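Local coordinates for solute carrier family 15 member 1 (PDB 5A9D), which takes up small peptides together with protons in the intestine, this fragment being its immunoglobulin-like extracellular domain, at residues V5-N16 and L28-T39. Sequence-based numbering, arbitrary orientation.
Sequences VQIKVLNIGNNN and LAQMSQTDTFMT
Ile7 and Met38 form a hydrogen-bonded antiparallel pair, Ile7 N reaching Met38 O at 2.8 Å, and Asn11 pairs with Ser32 further along. Between the two ladders the chain bulges away around Asp35 and Thr36, and the register shifts by two. There Thr34 OG1 stands in for a backbone carbonyl: it accepts from Val9 N at 3.1 Å and donates to Thr36 O, so the hydroxyl links Val9 to the bulging chain. Lys8 can be followed outward from here. Its CB lies over one face of the Phe37 ring, 4.0 Å from the centroid, a CH-pi contact; CG packs on Thr34 OG1; the chain then bends at chi2 and chi3, CD coming alongside Gln33 OE1 before CE closes on it at 3.4 Å. NZ donates a hydrogen bond to a water, which in turn donates to Gln33 OE1, while Asp184 of the second subunit offers NZ a long, weak ion pair. On the opposite face of the sheet, Val9 packs CG1 on Leu28 CD1 and CG2 on Met38 CE. At the far end, chi1 near 180° (-176°) swings the Asn11 amide away from its own N and into the bend: OD1 accepts from Gly13 N in an Asx turn, and ND2 donates to Asn15 O at 2.9 Å and to Leu28 O at 3.0 Å, the latter from above the carbonyl plane. A leucine here would probably leave Gly13 N and the Asn15 carbonyl without these mates and free the 13-15 turn to shift. Met31 and Ser32 both face Asn11, a G1 beta bulge that starts the interrupted strand 32-41, outermost in its sheet within this chain, of this immunoglobulin-like domain.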
ATOM      1  N   VAL A   5      12.393   3.059 -10.889  1.00 39.89           N
ATOM      2  CA  VAL A   5      11.154   2.307 -10.751  1.00 37.19           C
ATOM      3  C   VAL A   5      11.516   0.830 -10.977  1.00 37.60           C
ATOM      4  O   VAL A   5      12.220   0.513 -11.939  1.00 35.76           O
ATOM      5  CB  VAL A   5      10.112   2.846 -11.777  1.00 41.15           C
ATOM      6  CG1 VAL A   5       8.948   1.874 -11.977  1.00 38.65           C
ATOM      7  CG2 VAL A   5       9.586   4.215 -11.332  1.00 41.91           C
ATOM      8  N   GLN A   6      11.133  -0.050 -10.038  1.00 31.59           N
ATOM      9  CA  GLN A   6      11.402  -1.480 -10.190  1.00 30.71           C
ATOM     10  C   GLN A   6      10.089  -2.171 -10.524  1.00 33.40           C
ATOM     11  O   GLN A   6       9.061  -1.912  -9.886  1.00 30.75           O
ATOM     12  CB  GLN A   6      12.059  -2.079  -8.952  1.00 32.75           C
ATOM     13  CG  GLN A   6      13.569  -1.780  -8.826  1.00 39.12           C
ATOM     14  CD  GLN A   6      14.182  -2.343  -7.553  1.00 51.92           C
ATOM     15  OE1 GLN A   6      13.704  -3.317  -6.989  1.00 48.81           O
ATOM     16  NE2 GLN A   6      15.247  -1.737  -7.036  1.00 43.25           N
ATOM     17  N   ILE A   7      10.102  -2.989 -11.588  1.00 30.76           N
ATOM     18  CA  ILE A   7       8.919  -3.704 -12.065  1.00 29.79           C
ATOM     19  C   ILE A   7       9.234  -5.182 -12.315  1.00 34.26           C
ATOM     20  O   ILE A   7      10.145  -5.516 -13.061  1.00 33.47           O
ATOM     21  CB  ILE A   7       8.324  -3.056 -13.360  1.00 31.51           C
ATOM     22  CG1 ILE A   7       8.115  -1.532 -13.196  1.00 33.01           C
ATOM     23  CG2 ILE A   7       7.012  -3.773 -13.795  1.00 29.06           C
ATOM     24  CD1 ILE A   7       7.878  -0.715 -14.505  1.00 39.82           C
ATOM     25  N   LYS A   8       8.393  -6.043 -11.759  1.00 32.05           N
ATOM     26  CA  LYS A   8       8.415  -7.495 -11.952  1.00 32.49           C
ATOM     27  C   LYS A   8       7.119  -7.790 -12.694  1.00 32.10           C
ATOM     28  O   LYS A   8       6.108  -7.159 -12.419  1.00 31.65           O
ATOM     29  CB  LYS A   8       8.423  -8.202 -10.581  1.00 34.65           C
ATOM     30  CG  LYS A   8       8.230  -9.706 -10.590  1.00 45.65           C
ATOM     31  CD  LYS A   8       7.455 -10.042  -9.348  1.00 56.09           C
ATOM     32  CE  LYS A   8       8.170 -10.985  -8.443  1.00 60.21           C
ATOM     33  NZ  LYS A   8       7.564 -10.951  -7.098  1.00 61.24           N
ATOM     34  N   VAL A   9       7.143  -8.702 -13.649  1.00 28.21           N
ATOM     35  CA  VAL A   9       5.915  -9.052 -14.383  1.00 28.21           C
ATOM     36  C   VAL A   9       5.488 -10.448 -13.953  1.00 34.54           C
ATOM     37  O   VAL A   9       6.323 -11.334 -13.883  1.00 34.52           O
ATOM     38  CB  VAL A   9       6.082  -8.966 -15.919  1.00 30.40           C
ATOM     39  CG1 VAL A   9       4.739  -9.230 -16.647  1.00 30.38           C
ATOM     40  CG2 VAL A   9       6.673  -7.618 -16.331  1.00 29.55           C
ATOM     41  N   LEU A  10       4.195 -10.633 -13.649  1.00 31.80           N
ATOM     42  CA  LEU A  10       3.656 -11.933 -13.303  1.00 31.86           C
ATOM     43  C   LEU A  10       2.451 -12.176 -14.208  1.00 34.65           C
ATOM     44  O   LEU A  10       1.455 -11.447 -14.172  1.00 35.01           O
ATOM     45  CB  LEU A  10       3.317 -12.017 -11.779  1.00 32.49           C
ATOM     46  CG  LEU A  10       2.430 -13.177 -11.265  1.00 37.79           C
ATOM     47  CD1 LEU A  10       3.073 -14.548 -11.492  1.00 39.06           C
ATOM     48  CD2 LEU A  10       2.131 -13.030  -9.772  1.00 36.79           C
ATOM     49  N   ASN A  11       2.584 -13.178 -15.058  1.00 33.25           N
ATOM     50  CA  ASN A  11       1.560 -13.609 -15.988  1.00 33.94           C
ATOM     51  C   ASN A  11       0.665 -14.610 -15.284  1.00 39.58           C
ATOM     52  O   ASN A  11       1.077 -15.747 -15.045  1.00 40.55           O
ATOM     53  CB  ASN A  11       2.214 -14.225 -17.227  1.00 29.46           C
ATOM     54  CG  ASN A  11       1.220 -14.610 -18.287  1.00 43.10           C
ATOM     55  OD1 ASN A  11       0.018 -14.552 -18.087  1.00 35.53           O
ATOM     56  ND2 ASN A  11       1.704 -15.031 -19.432  1.00 39.59           N
ATOM     57  N   ILE A  12      -0.568 -14.189 -14.973  1.00 37.02           N
ATOM     58  CA  ILE A  12      -1.572 -14.994 -14.275  1.00 38.64           C
ATOM     59  C   ILE A  12      -2.716 -15.444 -15.204  1.00 45.64           C
ATOM     60  O   ILE A  12      -3.742 -15.923 -14.718  1.00 47.59           O
ATOM     61  CB  ILE A  12      -2.089 -14.285 -12.992  1.00 42.34           C
ATOM     62  CG1 ILE A  12      -2.776 -12.927 -13.296  1.00 42.21           C
ATOM     63  CG2 ILE A  12      -0.966 -14.123 -11.989  1.00 42.39           C
ATOM     64  CD1 ILE A  12      -3.496 -12.301 -12.087  1.00 43.74           C
ATOM     65  N   GLY A  13      -2.521 -15.297 -16.517  1.00 42.88           N
ATOM     66  CA  GLY A  13      -3.489 -15.730 -17.529  1.00 45.01           C
ATOM     67  C   GLY A  13      -3.201 -17.146 -17.992  1.00 49.76           C
ATOM     68  O   GLY A  13      -2.409 -17.843 -17.361  1.00 48.92           O
ATOM     69  N   ASN A  14      -3.820 -17.587 -19.090  1.00 47.08           N
ATOM     70  CA  ASN A  14      -3.657 -18.948 -19.627  1.00 48.46           C
ATOM     71  C   ASN A  14      -2.839 -19.028 -20.951  1.00 52.47           C
ATOM     72  O   ASN A  14      -2.879 -20.042 -21.639  1.00 53.73           O
ATOM     73  CB  ASN A  14      -5.032 -19.621 -19.798  1.00 52.96           C
ATOM     74  CG  ASN A  14      -5.964 -18.896 -20.742  1.00 81.44           C
ATOM     75  OD1 ASN A  14      -5.549 -18.058 -21.565  1.00 64.08           O
ATOM     76  ND2 ASN A  14      -7.257 -19.204 -20.645  1.00 81.13           N
ATOM     77  N   ASN A  15      -2.123 -17.955 -21.309  1.00 47.06           N
ATOM     78  CA  ASN A  15      -1.334 -17.963 -22.542  1.00 45.78           C
ATOM     79  C   ASN A  15      -0.043 -17.124 -22.395  1.00 43.87           C
ATOM     80  O   ASN A  15       0.177 -16.482 -21.366  1.00 40.59           O
ATOM     81  CB  ASN A  15      -2.206 -17.493 -23.756  1.00 46.41           C
ATOM     82  CG  ASN A  15      -2.607 -16.020 -23.784  1.00 66.59           C
ATOM     83  OD1 ASN A  15      -2.391 -15.235 -22.843  1.00 61.05           O
ATOM     84  ND2 ASN A  15      -3.242 -15.612 -24.868  1.00 67.35           N
ATOM     85  N   ASN A  16       0.789 -17.122 -23.447  1.00 38.22           N
ATOM     86  CA  ASN A  16       1.999 -16.319 -23.503  1.00 36.38           C
ATOM     87  C   ASN A  16       1.630 -14.848 -23.617  1.00 39.22           C
ATOM     88  O   ASN A  16       0.766 -14.505 -24.399  1.00 39.94           O
ATOM     89  CB  ASN A  16       2.839 -16.704 -24.722  1.00 38.84           C
ATOM     90  CG  ASN A  16       3.540 -18.036 -24.612  1.00 48.03           C
ATOM     91  OD1 ASN A  16       3.624 -18.659 -23.547  1.00 39.49           O
ATOM     92  ND2 ASN A  16       4.020 -18.516 -25.730  1.00 32.49           N
ATOM     93  N   LEU A  28       6.436 -13.897 -21.323  1.00 30.01           N
ATOM     94  CA  LEU A  28       6.282 -14.871 -20.251  1.00 30.20           C
ATOM     95  C   LEU A  28       5.256 -15.918 -20.599  1.00 36.30           C
ATOM     96  O   LEU A  28       4.156 -15.593 -21.065  1.00 35.21           O
ATOM     97  CB  LEU A  28       5.769 -14.137 -18.960  1.00 29.91           C
ATOM     98  CG  LEU A  28       6.734 -13.268 -18.220  1.00 33.85           C
ATOM     99  CD1 LEU A  28       5.996 -12.538 -17.144  1.00 31.96           C
ATOM    100  CD2 LEU A  28       7.846 -14.125 -17.577  1.00 37.77           C
ATOM    101  N   ALA A  29       5.550 -17.169 -20.235  1.00 35.38           N
ATOM    102  CA  ALA A  29       4.558 -18.224 -20.342  1.00 35.65           C
ATOM    103  C   ALA A  29       3.466 -17.968 -19.249  1.00 37.40           C
ATOM    104  O   ALA A  29       3.670 -17.188 -18.309  1.00 35.97           O
ATOM    105  CB  ALA A  29       5.226 -19.578 -20.109  1.00 36.74           C
ATOM    106  N   GLN A  30       2.322 -18.617 -19.390  1.00 36.54           N
ATOM    107  CA  GLN A  30       1.236 -18.562 -18.403  1.00 38.48           C
ATOM    108  C   GLN A  30       1.755 -19.058 -17.046  1.00 42.22           C
ATOM    109  O   GLN A  30       2.615 -19.945 -16.987  1.00 40.60           O
ATOM    110  CB  GLN A  30       0.080 -19.477 -18.853  1.00 42.17           C
ATOM    111  CG  GLN A  30       0.471 -20.958 -19.067  1.00 44.29           C
ATOM    112  CD  GLN A  30       0.850 -21.265 -20.526  1.00 77.49           C
ATOM    113  OE1 GLN A  30       1.518 -20.472 -21.257  1.00 52.31           O
ATOM    114  NE2 GLN A  30       0.437 -22.451 -20.983  1.00 87.78           N
ATOM    115  N   MET A  31       1.240 -18.481 -15.961  1.00 41.31           N
ATOM    116  CA  MET A  31       1.611 -18.861 -14.590  1.00 41.19           C
ATOM    117  C   MET A  31       3.111 -18.778 -14.353  1.00 42.89           C
ATOM    118  O   MET A  31       3.706 -19.739 -13.876  1.00 45.22           O
ATOM    119  CB  MET A  31       1.031 -20.247 -14.213  1.00 45.74           C
ATOM    120  CG  MET A  31      -0.475 -20.283 -14.178  1.00 51.25           C
ATOM    121  SD  MET A  31      -1.121 -19.193 -12.873  1.00 56.84           S
ATOM    122  CE  MET A  31      -2.697 -18.815 -13.555  1.00 55.72           C
ATOM    123  N   SER A  32       3.733 -17.671 -14.782  1.00 35.77           N
ATOM    124  CA  SER A  32       5.164 -17.457 -14.613  1.00 33.99           C
ATOM    125  C   SER A  32       5.441 -15.982 -14.380  1.00 37.59           C
ATOM    126  O   SER A  32       4.645 -15.127 -14.769  1.00 34.85           O
ATOM    127  CB  SER A  32       5.955 -17.989 -15.815  1.00 36.13           C
ATOM    128  OG  SER A  32       5.919 -17.095 -16.913  1.00 39.85           O
ATOM    129  N   GLN A  33       6.591 -15.687 -13.775  1.00 34.46           N
ATOM    130  CA  GLN A  33       7.002 -14.327 -13.521  1.00 32.94           C
ATOM    131  C   GLN A  33       8.445 -14.078 -13.951  1.00 37.83           C
ATOM    132  O   GLN A  33       9.199 -15.034 -14.120  1.00 35.33           O
ATOM    133  CB  GLN A  33       6.828 -13.993 -12.035  1.00 33.49           C
ATOM    134  CG  GLN A  33       7.675 -14.848 -11.082  1.00 35.36           C
ATOM    135  CD  GLN A  33       7.479 -14.447  -9.641  1.00 53.24           C
ATOM    136  OE1 GLN A  33       6.467 -13.863  -9.265  1.00 44.47           O
ATOM    137  NE2 GLN A  33       8.416 -14.773  -8.774  1.00 46.28           N
ATOM    138  N   THR A  34       8.851 -12.797 -14.032  1.00 35.29           N
ATOM    139  CA  THR A  34      10.251 -12.477 -14.320  1.00 35.88           C
ATOM    140  C   THR A  34      11.003 -12.813 -13.027  1.00 41.24           C
ATOM    141  O   THR A  34      10.468 -12.580 -11.945  1.00 39.22           O
ATOM    142  CB  THR A  34      10.413 -10.995 -14.704  1.00 35.29           C
ATOM    143  OG1 THR A  34       9.816 -10.207 -13.684  1.00 29.22           O
ATOM    144  CG2 THR A  34       9.807 -10.672 -16.067  1.00 30.40           C
ATOM    145  N   ASP A  35      12.186 -13.402 -13.130  1.00 41.72           N
ATOM    146  CA  ASP A  35      12.963 -13.798 -11.943  1.00 46.32           C
ATOM    147  C   ASP A  35      13.476 -12.618 -11.128  1.00 53.01           C
ATOM    148  O   ASP A  35      13.787 -12.783  -9.951  1.00 58.20           O
ATOM    149  CB  ASP A  35      14.109 -14.771 -12.294  1.00 51.88           C
ATOM    150  CG  ASP A  35      14.881 -14.518 -13.584  1.00 74.08           C
ATOM    151  OD1 ASP A  35      15.126 -13.324 -13.912  1.00 74.21           O
ATOM    152  OD2 ASP A  35      15.310 -15.518 -14.230  1.00 84.23           O
ATOM    153  N   THR A  36      13.555 -11.429 -11.749  1.00 45.23           N
ATOM    154  CA  THR A  36      14.036 -10.224 -11.083  1.00 45.04           C
ATOM    155  C   THR A  36      13.070  -9.069 -11.321  1.00 45.43           C
ATOM    156  O   THR A  36      12.155  -9.143 -12.164  1.00 43.71           O
ATOM    157  CB  THR A  36      15.442  -9.803 -11.618  1.00 59.25           C
ATOM    158  OG1 THR A  36      15.327  -9.355 -12.978  1.00 60.44           O
ATOM    159  CG2 THR A  36      16.509 -10.895 -11.476  1.00 57.87           C
ATOM    160  N   PHE A  37      13.301  -7.989 -10.584  1.00 39.33           N
ATOM    161  CA  PHE A  37      12.626  -6.736 -10.791  1.00 37.89           C
ATOM    162  C   PHE A  37      13.498  -6.050 -11.835  1.00 45.09           C
ATOM    163  O   PHE A  37      14.716  -6.015 -11.686  1.00 47.84           O
ATOM    164  CB  PHE A  37      12.623  -5.909  -9.486  1.00 38.45           C
ATOM    165  CG  PHE A  37      11.532  -6.300  -8.508  1.00 38.90           C
ATOM    166  CD1 PHE A  37      10.244  -5.787  -8.633  1.00 37.44           C
ATOM    167  CD2 PHE A  37      11.795  -7.183  -7.463  1.00 42.44           C
ATOM    168  CE1 PHE A  37       9.232  -6.175  -7.751  1.00 38.00           C
ATOM    169  CE2 PHE A  37      10.788  -7.548  -6.566  1.00 43.40           C
ATOM    170  CZ  PHE A  37       9.516  -7.035  -6.712  1.00 39.38           C
ATOM    171  N   MET A  38      12.906  -5.584 -12.923  1.00 40.81           N
ATOM    172  CA  MET A  38      13.649  -4.810 -13.918  1.00 40.71           C
ATOM    173  C   MET A  38      13.624  -3.355 -13.427  1.00 45.21           C
ATOM    174  O   MET A  38      12.619  -2.932 -12.851  1.00 44.16           O
ATOM    175  CB  MET A  38      12.986  -4.946 -15.278  1.00 42.46           C
ATOM    176  CG  MET A  38      13.125  -6.350 -15.833  1.00 46.18           C
ATOM    177  SD  MET A  38      11.928  -6.632 -17.129  1.00 50.27           S
ATOM    178  CE  MET A  38      10.461  -6.907 -16.172  1.00 45.08           C
ATOM    179  N   THR A  39      14.727  -2.620 -13.602  1.00 43.08           N
ATOM    180  CA  THR A  39      14.877  -1.243 -13.138  1.00 43.24           C
ATOM    181  C   THR A  39      14.838  -0.234 -14.290  1.00 44.62           C
ATOM    182  O   THR A  39      15.467  -0.461 -15.313  1.00 45.37           O
ATOM    183  CB  THR A  39      16.178  -1.139 -12.333  1.00 60.06           C
ATOM    184  OG1 THR A  39      16.169  -2.109 -11.286  1.00 59.62           O
ATOM    185  CG2 THR A  39      16.379   0.227 -11.742  1.00 62.03           C
TER
HETATM  186  O   HOH W   1       5.209 -12.440  -7.321  1.00 42.48           O